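Side-chain contact in protein (chymotrypsin/elastase isoinhibitor 1) (Ascaris suum, PDB 1EAI), which inhibits host serine proteinases of the chymotrypsin and elastase type, defending the parasite against its host's proteinases: residues G45-N50 and I55-C60. Sequence-based numbering, arbitrary orientation.
Sequences GMRRTN and IPASQC
Arg47 and Ile55 face each other as an antiparallel hydrogen-bonded pair in the small beta hairpin, strands 46-48 and 54-56, near the C-terminal end of this cysteine-rich TIL domain. The hairpin illustrates how a small protein with no helix and only short strands combines backbone pairing with a disulfide. Packing is tightest along the ladder. Arg47 N donates to Ile55 O at 2.7 Å, and the amide of Ile55 returns a bond to the carbonyl oxygen of Arg47. One step on, Ala57 N reaches Gly45 O at 3.0 Å, nearly linear, with an N-H...O angle of 166°, so the pairing continues just past the strand into the 3-10 turn of 57-58. Between these bonds Met46 and Pro56 form a non-hydrogen-bonded pair whose side chains diverge; Met46, bent at chi2 (-72°), still lays SD 4.0 Å from Pro56 N.

On the face that carries Arg47 and Ile55, the aliphatic part of the arginine runs beside the sulfur of Cys60, which is joined to Cys21 by a disulfide. This ties the chain that follows the hairpin to an earlier part of the sequence. The next residue along the first strand, Arg48, is turned away from the second arm and forms salt bridges with Glu9 and Glu18.

The side-chain contacts are looser, and none of the touching residues is fully buried. Thr49 and Ile55 cross at about a right angle, meeting through Thr49 CG2 and Ile55 CG2 at 4.1 Å, while Thr49 OG1 is bonded to the amide of Lys53 in the connecting turn. The methyl of Ala57 lies over one face of the Arg47 guanidinium, offset toward its rim. Bends at chi2 and chi3 fold that arginine back on its own strand, where NE donates to Met46 O at 3.3 Å, from above the carbonyl plane.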
ATOM      1  N   GLY C  45      -5.962  20.773  13.712  1.00 25.66           N
ATOM      2  CA  GLY C  45      -7.368  20.757  14.055  1.00 27.49           C
ATOM      3  C   GLY C  45      -8.387  20.345  12.985  1.00 29.02           C
ATOM      4  O   GLY C  45      -9.530  20.826  13.006  1.00 30.56           O
ATOM      5  N   MET C  46      -8.028  19.420  12.098  1.00 27.27           N
ATOM      6  CA  MET C  46      -8.888  18.965  10.996  1.00 25.15           C
ATOM      7  C   MET C  46      -9.399  17.516  11.138  1.00 26.30           C
ATOM      8  O   MET C  46      -8.759  16.644  11.756  1.00 26.52           O
ATOM      9  CB  MET C  46      -8.124  19.170   9.654  1.00 25.47           C
ATOM     10  CG  MET C  46      -7.513  20.562   9.490  1.00 27.55           C
ATOM     11  SD  MET C  46      -8.740  21.884   9.184  1.00 30.71           S
ATOM     12  CE  MET C  46      -7.709  23.354   9.182  1.00 30.45           C
ATOM     13  N   ARG C  47     -10.492  17.155  10.484  1.00 26.37           N
ATOM     14  CA  ARG C  47     -10.989  15.744  10.511  1.00 27.89           C
ATOM     15  C   ARG C  47     -11.579  15.363   9.131  1.00 26.45           C
ATOM     16  O   ARG C  47     -11.910  16.259   8.337  1.00 23.31           O
ATOM     17  CB  ARG C  47     -12.192  15.525  11.456  1.00 28.60           C
ATOM     18  CG  ARG C  47     -12.028  15.678  12.952  1.00 27.47           C
ATOM     19  CD  ARG C  47     -11.305  14.504  13.605  1.00 29.22           C
ATOM     20  NE  ARG C  47     -10.341  15.280  14.269  1.00 34.32           N
ATOM     21  CZ  ARG C  47     -10.128  15.446  15.517  1.00 38.02           C
ATOM     22  NH1 ARG C  47     -10.754  14.701  16.383  1.00 41.96           N
ATOM     23  NH2 ARG C  47      -9.221  16.366  15.839  1.00 37.33           N
ATOM     24  N   ARG C  48     -11.722  14.065   8.844  1.00 27.55           N
ATOM     25  CA  ARG C  48     -12.332  13.574   7.570  1.00 28.09           C
ATOM     26  C   ARG C  48     -13.845  13.246   7.693  1.00 31.54           C
ATOM     27  O   ARG C  48     -14.267  12.660   8.714  1.00 33.33           O
ATOM     28  CB  ARG C  48     -11.684  12.261   7.090  1.00 23.77           C
ATOM     29  CG  ARG C  48     -10.311  12.390   6.426  1.00 23.15           C
ATOM     30  CD  ARG C  48     -10.246  12.913   4.984  1.00 25.26           C
ATOM     31  NE  ARG C  48      -8.862  13.062   4.508  1.00 26.77           N
ATOM     32  CZ  ARG C  48      -8.507  13.806   3.457  1.00 27.23           C
ATOM     33  NH1 ARG C  48      -9.440  14.482   2.760  1.00 24.93           N
ATOM     34  NH2 ARG C  48      -7.211  13.861   3.078  1.00 25.85           N
ATOM     35  N   THR C  49     -14.646  13.593   6.654  1.00 31.83           N
ATOM     36  CA  THR C  49     -16.056  13.222   6.557  1.00 31.73           C
ATOM     37  C   THR C  49     -16.207  11.794   6.015  1.00 37.25           C
ATOM     38  O   THR C  49     -15.237  11.165   5.616  1.00 35.66           O
ATOM     39  CB  THR C  49     -16.897  14.197   5.721  1.00 29.13           C
ATOM     40  OG1 THR C  49     -16.655  14.122   4.311  1.00 31.29           O
ATOM     41  CG2 THR C  49     -16.536  15.596   6.173  1.00 28.93           C
ATOM     42  N   ASN C  50     -17.448  11.301   5.903  1.00 41.79           N
ATOM     43  CA  ASN C  50     -17.705   9.946   5.398  1.00 44.67           C
ATOM     44  C   ASN C  50     -17.474   9.701   3.926  1.00 41.56           C
ATOM     45  O   ASN C  50     -17.286   8.594   3.515  1.00 42.43           O
ATOM     46  CB  ASN C  50     -19.064   9.393   5.870  1.00 50.27           C
ATOM     47  CG  ASN C  50     -19.056   9.191   7.395  1.00 56.73           C
ATOM     48  OD1 ASN C  50     -18.149   8.539   7.972  1.00 57.04           O
ATOM     49  ND2 ASN C  50     -20.027   9.818   8.083  1.00 59.08           N
ATOM     50  N   ILE C  55     -12.302  18.909   7.012  1.00 27.18           N
ATOM     51  CA  ILE C  55     -12.946  20.043   7.669  1.00 26.06           C
ATOM     52  C   ILE C  55     -12.455  20.214   9.090  1.00 27.66           C
ATOM     53  O   ILE C  55     -12.022  19.253   9.717  1.00 29.08           O
ATOM     54  CB  ILE C  55     -14.448  19.702   7.831  1.00 24.20           C
ATOM     55  CG1 ILE C  55     -14.553  18.410   8.692  1.00 21.21           C
ATOM     56  CG2 ILE C  55     -15.202  19.460   6.504  1.00 20.53           C
ATOM     57  CD1 ILE C  55     -15.997  18.338   9.216  1.00 19.80           C
ATOM     58  N   PRO C  56     -12.662  21.414   9.645  1.00 30.65           N
ATOM     59  CA  PRO C  56     -12.298  21.672  11.039  1.00 28.31           C
ATOM     60  C   PRO C  56     -13.120  20.842  11.987  1.00 27.94           C
ATOM     61  O   PRO C  56     -14.313  20.645  11.741  1.00 27.46           O
ATOM     62  CB  PRO C  56     -12.612  23.120  11.313  1.00 24.54           C
ATOM     63  CG  PRO C  56     -12.792  23.778   9.956  1.00 26.20           C
ATOM     64  CD  PRO C  56     -13.152  22.663   8.977  1.00 27.79           C
ATOM     65  N   ALA C  57     -12.473  20.364  13.064  1.00 23.74           N
ATOM     66  CA  ALA C  57     -13.156  19.543  14.046  1.00 30.20           C
ATOM     67  C   ALA C  57     -14.466  20.154  14.637  1.00 35.87           C
ATOM     68  O   ALA C  57     -15.425  19.434  15.005  1.00 34.45           O
ATOM     69  CB  ALA C  57     -12.187  19.134  15.155  1.00 29.99           C
ATOM     70  N   SER C  58     -14.510  21.501  14.695  1.00 36.39           N
ATOM     71  CA  SER C  58     -15.648  22.223  15.190  1.00 37.64           C
ATOM     72  C   SER C  58     -16.893  22.040  14.332  1.00 39.29           C
ATOM     73  O   SER C  58     -17.985  22.498  14.648  1.00 38.40           O
ATOM     74  CB  SER C  58     -15.274  23.665  15.354  1.00 36.53           C
ATOM     75  OG  SER C  58     -15.304  24.216  14.072  1.00 38.83           O
ATOM     76  N   GLN C  59     -16.794  21.345  13.198  1.00 39.46           N
ATOM     77  CA  GLN C  59     -18.006  21.097  12.412  1.00 36.76           C
ATOM     78  C   GLN C  59     -18.411  19.664  12.409  1.00 34.21           C
ATOM     79  O   GLN C  59     -19.232  19.172  11.633  1.00 36.52           O
ATOM     80  CB  GLN C  59     -17.945  21.741  11.066  1.00 41.45           C
ATOM     81  CG  GLN C  59     -17.304  23.014  11.581  1.00 50.06           C
ATOM     82  CD  GLN C  59     -17.237  24.156  10.621  1.00 60.73           C
ATOM     83  OE1 GLN C  59     -17.095  23.911   9.378  1.00 63.69           O
ATOM     84  NE2 GLN C  59     -17.200  25.399  11.230  1.00 63.49           N
ATOM     85  N   CYS C  60     -17.799  18.942  13.300  1.00 32.73           N
ATOM     86  CA  CYS C  60     -18.219  17.584  13.361  1.00 35.04           C
ATOM     87  C   CYS C  60     -19.480  17.590  14.186  1.00 40.20           C
ATOM     88  O   CYS C  60     -19.758  18.466  15.019  1.00 42.11           O
ATOM     89  CB  CYS C  60     -17.175  16.699  14.057  1.00 35.79           C
ATOM     90  SG  CYS C  60     -15.721  16.366  13.020  1.00 31.93           S
TER